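Local coordinates for lipoprotein (Clostridium difficile, PDB 4OTE) that probably captures methionine outside the cell as the lipid-anchored substrate-binding protein of a methionine import system, and carries bound zinc ions in this crystal, at residues G16-L19 and L20-K24; F39-Y42 and I43-N46; S109-P112 and S113-S116; N118-Y121 and L122-I125. All coordinates share one frame; numbering follows the deposited sequence.

Contact 1 (G16-L19 and L20-K24); sequences GGEL and LEELK. With ZN (zinc ion), chain G; ZN (zinc ion), chain H.
Gly16 O accepts from Leu20 N at 2.9 Å and Gly17 O from Glu21 N at 3.0 Å, regular i to i+4 bonds that carry helix 13-22 through its last turns; the final one, Leu23 N to Leu19 O, is weak, with an N-H...O angle of 126°. On the outer face two carboxylates one turn apart clamp a zinc ion that takes one further ligand atom from elsewhere. Glu18 OE2 binds it at 2.1 Å and Glu22 OE2 at 2.0 Å, which brings the two oxygens within 3.1 Å of each other, a separation that the shared cation makes tolerable. Glu18 CG stands opposite the backbone N (chi1 170°) and the chain bends at chi2, which leads the carboxylate along the helix toward Glu22, whose own plane is turned 67° from it. This i, i+4 pair is a classic helical metal-binding arrangement, and Lys232 from helix 223-233 donates a hydrogen bond to Glu18 OE2, probably offsetting negative charge. Glu21 points elsewhere: its OE2 binds a second zinc ion, which also has one outside ligand, while OE1 forms a salt bridge with Lys24 NZ, the bond itself weak. Toward the interior Leu19 and Leu23 touch through their CD1 methyls at 3.6 Å, and Leu228 and Leu220 of two neighbouring helices pack on both. Leu20 faces the parallel strands 6-12 and 33-39, its CG lying 3.3 Å from Gly16 O.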
loop_
_atom_site.group_PDB
_atom_site.type_symbol
_atom_site.label_atom_id
_atom_site.label_comp_id
_atom_site.label_asym_id
_atom_site.label_seq_id
_atom_site.Cartn_x
_atom_site.Cartn_y
_atom_site.Cartn_z
ATOM N N GLY A 16 -0.787 -0.730 -9.185
ATOM C CA GLY A 16 0.020 -1.675 -9.955
ATOM C C GLY A 16 -0.658 -2.283 -11.168
ATOM O O GLY A 16 -0.029 -2.442 -12.221
ATOM N N GLY A 17 -1.933 -2.635 -11.023
ATOM C CA GLY A 17 -2.688 -3.258 -12.110
ATOM C C GLY A 17 -2.790 -2.361 -13.330
ATOM O O GLY A 17 -2.456 -2.770 -14.442
ATOM N N GLU A 18 -3.231 -1.126 -13.111
ATOM C CA GLU A 18 -3.424 -0.163 -14.192
ATOM C C GLU A 18 -2.085 0.299 -14.779
ATOM O O GLU A 18 -2.002 0.561 -15.977
ATOM C CB GLU A 18 -4.278 1.019 -13.701
ATOM C CG GLU A 18 -4.384 2.231 -14.624
ATOM C CD GLU A 18 -4.893 1.926 -16.026
ATOM O OE1 GLU A 18 -5.455 0.837 -16.263
ATOM O OE2 GLU A 18 -4.733 2.799 -16.911
ATOM N N LEU A 19 -1.044 0.372 -13.947
ATOM C CA LEU A 19 0.309 0.664 -14.432
ATOM C C LEU A 19 0.786 -0.440 -15.382
ATOM O O LEU A 19 1.240 -0.155 -16.490
ATOM C CB LEU A 19 1.288 0.829 -13.268
ATOM C CG LEU A 19 2.781 0.923 -13.605
ATOM C CD1 LEU A 19 3.061 2.070 -14.570
ATOM C CD2 LEU A 19 3.614 1.072 -12.338
ATOM N N LEU A 20 0.667 -1.694 -14.950
ATOM C CA LEU A 20 1.029 -2.832 -15.795
ATOM C C LEU A 20 0.252 -2.837 -17.117
ATOM O O LEU A 20 0.834 -3.089 -18.172
ATOM C CB LEU A 20 0.813 -4.157 -15.055
ATOM C CG LEU A 20 1.820 -4.497 -13.952
ATOM C CD1 LEU A 20 1.279 -5.592 -13.046
ATOM C CD2 LEU A 20 3.165 -4.893 -14.536
ATOM N N GLU A 21 -1.049 -2.550 -17.059
ATOM C CA GLU A 21 -1.893 -2.535 -18.258
ATOM C C GLU A 21 -1.380 -1.522 -19.275
ATOM O O GLU A 21 -1.316 -1.815 -20.467
ATOM C CB GLU A 21 -3.356 -2.207 -17.919
ATOM C CG GLU A 21 -4.122 -3.296 -17.174
ATOM C CD GLU A 21 -4.480 -4.504 -18.024
ATOM O OE1 GLU A 21 -4.156 -4.525 -19.230
ATOM O OE2 GLU A 21 -5.109 -5.446 -17.485
ATOM N N GLU A 22 -1.012 -0.337 -18.798
ATOM C CA GLU A 22 -0.504 0.715 -19.677
ATOM C C GLU A 22 0.924 0.447 -20.161
ATOM O O GLU A 22 1.380 1.091 -21.094
ATOM C CB GLU A 22 -0.586 2.079 -18.987
ATOM C CG GLU A 22 -2.009 2.551 -18.725
ATOM C CD GLU A 22 -2.774 2.891 -19.994
ATOM O OE1 GLU A 22 -2.140 3.104 -21.045
ATOM O OE2 GLU A 22 -4.021 2.962 -19.951
ATOM N N LEU A 23 1.615 -0.500 -19.531
ATOM C CA LEU A 23 2.961 -0.904 -19.948
ATOM C C LEU A 23 2.980 -2.123 -20.880
ATOM O O LEU A 23 4.054 -2.552 -21.304
ATOM C CB LEU A 23 3.830 -1.190 -18.717
ATOM C CG LEU A 23 4.255 0.037 -17.918
ATOM C CD1 LEU A 23 4.829 -0.380 -16.572
ATOM C CD2 LEU A 23 5.262 0.874 -18.696
ATOM N N LYS A 24 1.807 -2.674 -21.195
ATOM C CA LYS A 24 1.694 -3.829 -22.106
ATOM C C LYS A 24 2.437 -3.647 -23.426
ATOM O O LYS A 24 3.207 -4.516 -23.814
ATOM C CB LYS A 24 0.234 -4.132 -22.442
ATOM C CG LYS A 24 -0.411 -5.232 -21.634
ATOM C CD LYS A 24 -1.808 -5.464 -22.176
ATOM C CE LYS A 24 -2.590 -6.434 -21.327
ATOM N NZ LYS A 24 -4.006 -6.480 -21.786
HETATM ZN ZN ZN G . -5.435 2.130 -18.742
HETATM ZN ZN ZN H . -5.805 -6.836 -18.786
#

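Contact 2 (F39-Y42 and I43-N46). With ZN (zinc ion), chain F; MSE (selenomethionine), chain C; ACT (acetate ion), chain R.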
loop_
_atom_site.group_PDB
_atom_site.type_symbol
_atom_site.label_atom_id
_atom_site.label_comp_id
_atom_site.label_asym_id
_atom_site.label_seq_id
_atom_site.Cartn_x
_atom_site.Cartn_y
_atom_site.Cartn_z
ATOM N N PHE A 39 -6.292 -8.984 -8.263
ATOM C CA PHE A 39 -6.618 -9.416 -6.906
ATOM C C PHE A 39 -7.200 -8.242 -6.123
ATOM O O PHE A 39 -6.873 -7.093 -6.398
ATOM C CB PHE A 39 -5.376 -9.962 -6.208
ATOM C CG PHE A 39 -4.927 -11.287 -6.738
ATOM C CD1 PHE A 39 -5.488 -12.463 -6.263
ATOM C CD2 PHE A 39 -3.956 -11.362 -7.723
ATOM C CE1 PHE A 39 -5.082 -13.689 -6.756
ATOM C CE2 PHE A 39 -3.546 -12.585 -8.221
ATOM C CZ PHE A 39 -4.109 -13.751 -7.738
ATOM N N ASP A 40 -8.063 -8.532 -5.151
ATOM C CA ASP A 40 -8.749 -7.476 -4.388
ATOM C C ASP A 40 -8.354 -7.456 -2.908
ATOM O O ASP A 40 -8.941 -6.719 -2.109
ATOM C CB ASP A 40 -10.269 -7.604 -4.543
ATOM C CG ASP A 40 -10.807 -8.952 -4.076
ATOM O OD1 ASP A 40 -10.238 -9.537 -3.135
ATOM O OD2 ASP A 40 -11.810 -9.425 -4.650
ATOM N N ASP A 41 -7.347 -8.251 -2.552
ATOM C CA ASP A 41 -6.897 -8.349 -1.173
ATOM C C ASP A 41 -5.389 -8.592 -1.113
ATOM O O ASP A 41 -4.759 -8.904 -2.130
ATOM C CB ASP A 41 -7.661 -9.468 -0.457
ATOM C CG ASP A 41 -7.310 -10.843 -0.985
ATOM O OD1 ASP A 41 -6.246 -11.369 -0.597
ATOM O OD2 ASP A 41 -8.095 -11.396 -1.785
ATOM N N TYR A 42 -4.831 -8.473 0.091
ATOM C CA TYR A 42 -3.390 -8.557 0.303
ATOM C C TYR A 42 -2.872 -9.969 0.619
ATOM O O TYR A 42 -1.667 -10.155 0.795
ATOM C CB TYR A 42 -2.969 -7.609 1.437
ATOM C CG TYR A 42 -3.108 -6.119 1.160
ATOM C CD1 TYR A 42 -3.111 -5.607 -0.141
ATOM C CD2 TYR A 42 -3.171 -5.212 2.215
ATOM C CE1 TYR A 42 -3.217 -4.248 -0.374
ATOM C CE2 TYR A 42 -3.269 -3.852 1.990
ATOM C CZ TYR A 42 -3.294 -3.373 0.698
ATOM O OH TYR A 42 -3.394 -2.018 0.476
ATOM N N ILE A 43 -3.761 -10.959 0.689
ATOM C CA ILE A 43 -3.359 -12.315 1.078
ATOM C C ILE A 43 -3.118 -13.210 -0.129
ATOM O O ILE A 43 -2.069 -13.836 -0.247
ATOM C CB ILE A 43 -4.423 -12.991 1.967
ATOM C CG1 ILE A 43 -4.771 -12.107 3.171
ATOM C CG2 ILE A 43 -3.945 -14.372 2.413
ATOM C CD1 ILE A 43 -3.711 -12.066 4.248
ATOM N N LEU A 44 -4.090 -13.260 -1.033
ATOM C CA LEU A 44 -4.064 -14.227 -2.132
ATOM C C LEU A 44 -2.933 -14.045 -3.157
ATOM O O LEU A 44 -2.464 -15.035 -3.712
ATOM C CB LEU A 44 -5.420 -14.264 -2.854
ATOM C CG LEU A 44 -6.628 -14.648 -1.994
ATOM C CD1 LEU A 44 -7.902 -14.623 -2.825
ATOM C CD2 LEU A 44 -6.436 -16.012 -1.346
ATOM N N PRO A 45 -2.496 -12.793 -3.421
ATOM C CA PRO A 45 -1.458 -12.635 -4.451
ATOM C C PRO A 45 -0.163 -13.391 -4.158
ATOM O O PRO A 45 0.451 -13.922 -5.084
ATOM C CB PRO A 45 -1.196 -11.124 -4.465
ATOM C CG PRO A 45 -2.452 -10.514 -3.953
ATOM C CD PRO A 45 -2.991 -11.487 -2.942
ATOM N N ASN A 46 0.247 -13.422 -2.890
ATOM C CA ASN A 46 1.450 -14.150 -2.484
ATOM C C ASN A 46 1.270 -15.663 -2.544
ATOM O O ASN A 46 2.186 -16.377 -2.950
ATOM C CB ASN A 46 1.909 -13.726 -1.085
ATOM C CG ASN A 46 2.647 -12.395 -1.088
ATOM O OD1 ASN A 46 3.261 -12.010 -2.085
ATOM N ND2 ASN A 46 2.606 -11.698 0.033
HETATM ZN ZN ZN F . -9.820 -11.384 -2.624
HETATM N N MSE C 301 -0.231 0.145 -1.405
HETATM C CA MSE C 301 -0.104 -0.301 0.023
HETATM C C MSE C 301 0.710 0.701 0.765
HETATM O O MSE C 301 1.845 0.999 0.377
HETATM O OXT MSE C 301 0.244 1.226 1.777
HETATM C CB MSE C 301 0.552 -1.673 0.169
HETATM C CG MSE C 301 0.519 -2.168 1.618
HETATM SE SE MSE C 301 1.539 -3.846 1.809
HETATM C CE MSE C 301 0.264 -5.013 0.885
HETATM C C ACT R . -9.458 -12.141 -5.298
HETATM O O ACT R . -10.140 -12.484 -4.308
HETATM O OXT ACT R . -8.518 -11.328 -5.169
HETATM C CH3 ACT R . -9.778 -12.703 -6.657
HETATM O O HOH W 1 0.519 -12.263 1.724
#
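Asp41 OD1 accepts from two backbone N-H groups at the start of helix 44-51, an N-terminal capping interaction: Leu44 N at 2.9 Å and almost straight (173°) on the syn lone pair, Ile43 N at 2.8 Å on the anti lone pair. The other oxygen, OD2, binds a zinc ion at 1.9 Å, so one carboxylate joins the helix start to the metal. Asp40 OD1 and an acetate oxygen are further ligands of that zinc; the acetate, probably from the crystallisation liquor, also accepts from Asp40 N. Leu44 lays its CD1 3.4 Å from Asp41 OD2, beside the acetate. Behind this shell Phe39 turns its ring face to Pro45, whose CA sits 4.1 Å from the ring centroid and 3° off the normal, a CH-pi contact; Leu44 CB approaches the same ring obliquely. Tyr42 looks the other way, into the ligand pocket, where Asp172 hydrogen-bonds its hydroxyl and Tyr175 meets its ring edge-to-face. A water links Tyr42 O to Asn46 ND2, tying the loop to the first helical turn. Over the centre of the Tyr42 ring, 3.4 Å above its plane, lies the CE methyl of the bound selenomethionine.

Contact 3 (S109-P112 and S113-S116)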
loop_
_atom_site.group_PDB
_atom_site.type_symbol
_atom_site.label_atom_id
_atom_site.label_comp_id
_atom_site.label_asym_id
_atom_site.label_seq_id
_atom_site.Cartn_x
_atom_site.Cartn_y
_atom_site.Cartn_z
ATOM N N SER A 109 -6.803 -0.032 10.472
ATOM C CA SER A 109 -6.704 -1.440 10.112
ATOM C C SER A 109 -6.340 -2.300 11.322
ATOM O O SER A 109 -5.540 -1.893 12.164
ATOM C CB SER A 109 -5.654 -1.635 9.016
ATOM O OG SER A 109 -5.438 -3.012 8.753
ATOM N N ASN A 110 -6.924 -3.493 11.391
ATOM C CA ASN A 110 -6.583 -4.463 12.433
ATOM C C ASN A 110 -5.264 -5.209 12.178
ATOM O O ASN A 110 -4.882 -6.073 12.963
ATOM C CB ASN A 110 -7.736 -5.458 12.658
ATOM C CG ASN A 110 -8.161 -6.178 11.388
ATOM O OD1 ASN A 110 -7.400 -6.278 10.425
ATOM N ND2 ASN A 110 -9.390 -6.682 11.381
ATOM N N ASN A 111 -4.582 -4.887 11.078
ATOM C CA ASN A 111 -3.217 -5.354 10.838
ATOM C C ASN A 111 -2.259 -4.719 11.856
ATOM O O ASN A 111 -2.126 -3.499 11.889
ATOM C CB ASN A 111 -2.785 -5.004 9.409
ATOM C CG ASN A 111 -1.366 -5.452 9.094
ATOM O OD1 ASN A 111 -0.400 -4.759 9.411
ATOM N ND2 ASN A 111 -1.235 -6.605 8.446
ATOM N N PRO A 112 -1.594 -5.542 12.695
ATOM C CA PRO A 112 -0.740 -4.994 13.762
ATOM C C PRO A 112 0.310 -3.980 13.295
ATOM O O PRO A 112 0.531 -2.971 13.968
ATOM C CB PRO A 112 -0.059 -6.238 14.343
ATOM C CG PRO A 112 -1.011 -7.349 14.069
ATOM C CD PRO A 112 -1.675 -7.015 12.763
ATOM N N SER A 113 0.943 -4.246 12.156
ATOM C CA SER A 113 1.974 -3.349 11.625
ATOM C C SER A 113 1.392 -2.022 11.139
ATOM O O SER A 113 1.932 -0.961 11.451
ATOM C CB SER A 113 2.746 -4.029 10.496
ATOM O OG SER A 113 3.364 -5.211 10.969
ATOM N N SER A 114 0.296 -2.089 10.382
ATOM C CA SER A 114 -0.403 -0.889 9.900
ATOM C C SER A 114 -0.956 -0.059 11.058
ATOM O O SER A 114 -0.821 1.164 11.072
ATOM C CB SER A 114 -1.553 -1.267 8.963
ATOM O OG SER A 114 -1.106 -2.090 7.897
ATOM N N CYS A 115 -1.585 -0.738 12.014
ATOM C CA CYS A 115 -2.119 -0.101 13.214
ATOM C C CYS A 115 -1.022 0.652 13.967
ATOM O O CYS A 115 -1.151 1.846 14.242
ATOM C CB CYS A 115 -2.739 -1.155 14.128
ATOM S SG CYS A 115 -3.396 -0.518 15.686
ATOM N N SER A 116 0.055 -0.060 14.284
ATOM C CA SER A 116 1.209 0.518 14.970
ATOM C C SER A 116 1.772 1.732 14.221
ATOM O O SER A 116 2.065 2.773 14.817
ATOM C CB SER A 116 2.295 -0.551 15.130
ATOM O OG SER A 116 3.477 -0.008 15.683
#
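Asn111 OD1 accepts from Ser114 N at 2.9 Å, in the amide carbonyl plane on a lone pair, and so makes Asn111 the N-cap of helix 112-124. With CG swung opposite the backbone N (chi1 179°), the amide oxygen is carried over the first turn, where Ser113 N and Ser114 OG also lie 3.1 Å from OD1. Pro112 follows as the first helical residue, a position where its lack of an N-H costs no bond. The tight side is the inner one. Asn111 O receives Cys115 N at 2.8 Å, and Pro112 O receives Ser116 N at 3.0 Å. Cys115 is buried, its CB 3.3 Å from Asn111 O and close to Ser109 O, and Pro139 packs against its side chain; Ser116 is also buried, and its OG accepts from Val137 N. Ser109, buried too, makes a looser touch, its CB 4.1 Å from Ser114 CB. The outer side is looser and more open to solvent: Pro112 is exposed though it touches Leu136, and partly exposed Ser113 carries its OG no nearer than 4.1 Å to Asn111 OD1. Between strand 105-109 and the helix, the chain is turned by an ST turn, in which Ser109 OG accepts from Asn111 N at 3.1 Å with an N-H...O angle of 165°.

Contact 4 (N118-Y121 and L122-I125)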
loop_
_atom_site.group_PDB
_atom_site.type_symbol
_atom_site.label_atom_id
_atom_site.label_comp_id
_atom_site.label_asym_id
_atom_site.label_seq_id
_atom_site.Cartn_x
_atom_site.Cartn_y
_atom_site.Cartn_z
ATOM N N ASN A 118 0.230 3.622 11.948
ATOM C CA ASN A 118 -0.765 4.691 11.986
ATOM C C ASN A 118 -0.762 5.466 13.303
ATOM O O ASN A 118 -0.906 6.693 13.303
ATOM C CB ASN A 118 -2.167 4.133 11.712
ATOM C CG ASN A 118 -2.392 3.806 10.246
ATOM O OD1 ASN A 118 -1.636 4.234 9.370
ATOM N ND2 ASN A 118 -3.447 3.056 9.971
ATOM N N LEU A 119 -0.604 4.754 14.419
ATOM C CA LEU A 119 -0.552 5.397 15.731
ATOM C C LEU A 119 0.680 6.283 15.859
ATOM O O LEU A 119 0.608 7.360 16.451
ATOM C CB LEU A 119 -0.577 4.360 16.855
ATOM C CG LEU A 119 -1.886 3.581 17.019
ATOM C CD1 LEU A 119 -1.692 2.438 18.005
ATOM C CD2 LEU A 119 -3.027 4.486 17.463
ATOM N N ARG A 120 1.803 5.836 15.296
ATOM C CA ARG A 120 3.030 6.633 15.306
ATOM C C ARG A 120 2.934 7.868 14.411
ATOM O O ARG A 120 3.548 8.894 14.713
ATOM C CB ARG A 120 4.247 5.786 14.925
ATOM C CG ARG A 120 4.584 4.720 15.960
ATOM C CD ARG A 120 6.036 4.787 16.413
ATOM N NE ARG A 120 6.307 3.891 17.542
ATOM C CZ ARG A 120 6.434 4.261 18.820
ATOM N NH1 ARG A 120 6.317 5.533 19.193
ATOM N NH2 ARG A 120 6.685 3.339 19.743
ATOM N N TYR A 121 2.173 7.781 13.319
ATOM C CA TYR A 121 1.903 8.967 12.504
ATOM C C TYR A 121 1.148 9.994 13.348
ATOM O O TYR A 121 1.516 11.167 13.382
ATOM C CB TYR A 121 1.091 8.637 11.243
ATOM C CG TYR A 121 1.795 7.786 10.196
ATOM C CD1 TYR A 121 3.149 7.959 9.903
ATOM C CD2 TYR A 121 1.086 6.833 9.467
ATOM C CE1 TYR A 121 3.780 7.185 8.941
ATOM C CE2 TYR A 121 1.707 6.057 8.503
ATOM C CZ TYR A 121 3.054 6.236 8.239
ATOM O OH TYR A 121 3.670 5.460 7.272
ATOM N N LEU A 122 0.108 9.540 14.044
ATOM C CA LEU A 122 -0.683 10.414 14.910
ATOM C C LEU A 122 0.151 11.014 16.051
ATOM O O LEU A 122 -0.091 12.153 16.465
ATOM C CB LEU A 122 -1.898 9.669 15.470
ATOM C CG LEU A 122 -2.950 9.250 14.437
ATOM C CD1 LEU A 122 -4.022 8.386 15.084
ATOM C CD2 LEU A 122 -3.579 10.457 13.759
ATOM N N GLU A 123 1.127 10.253 16.547
ATOM C CA GLU A 123 2.082 10.765 17.528
ATOM C C GLU A 123 2.928 11.889 16.938
ATOM O O GLU A 123 3.106 12.933 17.567
ATOM C CB GLU A 123 2.997 9.644 18.034
ATOM C CG GLU A 123 4.068 10.101 19.017
ATOM C CD GLU A 123 4.841 8.945 19.620
ATOM O OE1 GLU A 123 5.218 8.024 18.864
ATOM O OE2 GLU A 123 5.078 8.960 20.849
ATOM N N SER A 124 3.437 11.679 15.727
ATOM C CA SER A 124 4.341 12.646 15.096
ATOM C C SER A 124 3.675 13.995 14.801
ATOM O O SER A 124 4.368 14.996 14.633
ATOM C CB SER A 124 4.946 12.063 13.814
ATOM O OG SER A 124 3.999 12.032 12.763
ATOM N N ILE A 125 2.343 14.018 14.737
ATOM C CA ILE A 125 1.595 15.275 14.601
ATOM C C ILE A 125 1.037 15.786 15.940
ATOM O O ILE A 125 0.190 16.678 15.961
ATOM C CB ILE A 125 0.460 15.166 13.553
ATOM C CG1 ILE A 125 -0.607 14.153 13.981
ATOM C CG2 ILE A 125 1.038 14.799 12.195
ATOM C CD1 ILE A 125 -1.778 14.062 13.028
#
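The guanidinium of Arg120 receives Glu123 OE1 at its edge, close to its own plane, with NH1 2.7 Å from that oxygen; the planes of guanidinium and carboxylate are 22° apart, nearly coplanar. This i to i+3 salt bridge is short, but its N-H...O angle of 126° makes the hydrogen bond itself weak. The two side chains run alongside each other in the same direction: Arg120 bends at chi2, whereas Glu123 is extended beyond CG. Both flat groups have a second anchor in the following loop. Arg120 NH2 donates to Pro131 O, and Glu123 OE2 accepts from Leu130 N, so the ion pair pins that loop against the helix.

Beneath the pair, helix 112-124 runs out. Leu122 N, Glu123 N and Ser124 N bond regularly to Asn118 O, Leu119 O and Arg120 O. At the last turn Tyr121 O takes two donors, the Ser124 hydroxyl at 2.7 Å and Ile125 N at 3.3 Å. The chi1 of 74° puts Ser124 OG between its backbone N and carbonyl carbon, folded back to Tyr121 O, while Ile125 is the first residue to leave helical angles. Asn118 and Leu122 face the five-stranded sheet, touching Phe170 of strand 168-171 and, respectively, Ile108 and Ile106 of strand 105-109. That sheet and the one holding strands 6-12 and 33-39 are consistent with the two-lobed periplasmic binding protein fold, the selenomethionine lying between the lobes. Tyr121, Ser124 and Ile125 instead rest on Tyr189 of the edge strand 187-190.

Contacts 3 and 4 adjoin on helix 112-124, their centres about 13 Å apart, and mark its capped start and its C-terminal end. Contacts 1 and 2, around strand 33-39, hold separate zinc ions: their centres are about 17 Å apart, their nearest atoms about 8 Å. Contact 1 lies across the chain's centre from contacts 3 and 4. The bound selenomethionine relates them: contact 2 supplies Tyr42 to its pocket, while the Ser114 side chain of contact 3 stands about 6 Å away and Gly16 of contact 1 about 9 Å. Contacts 2 and 3 are about 17 Å apart by centres and about 7 Å by nearest atoms. Contact 4 lies away from the pocket.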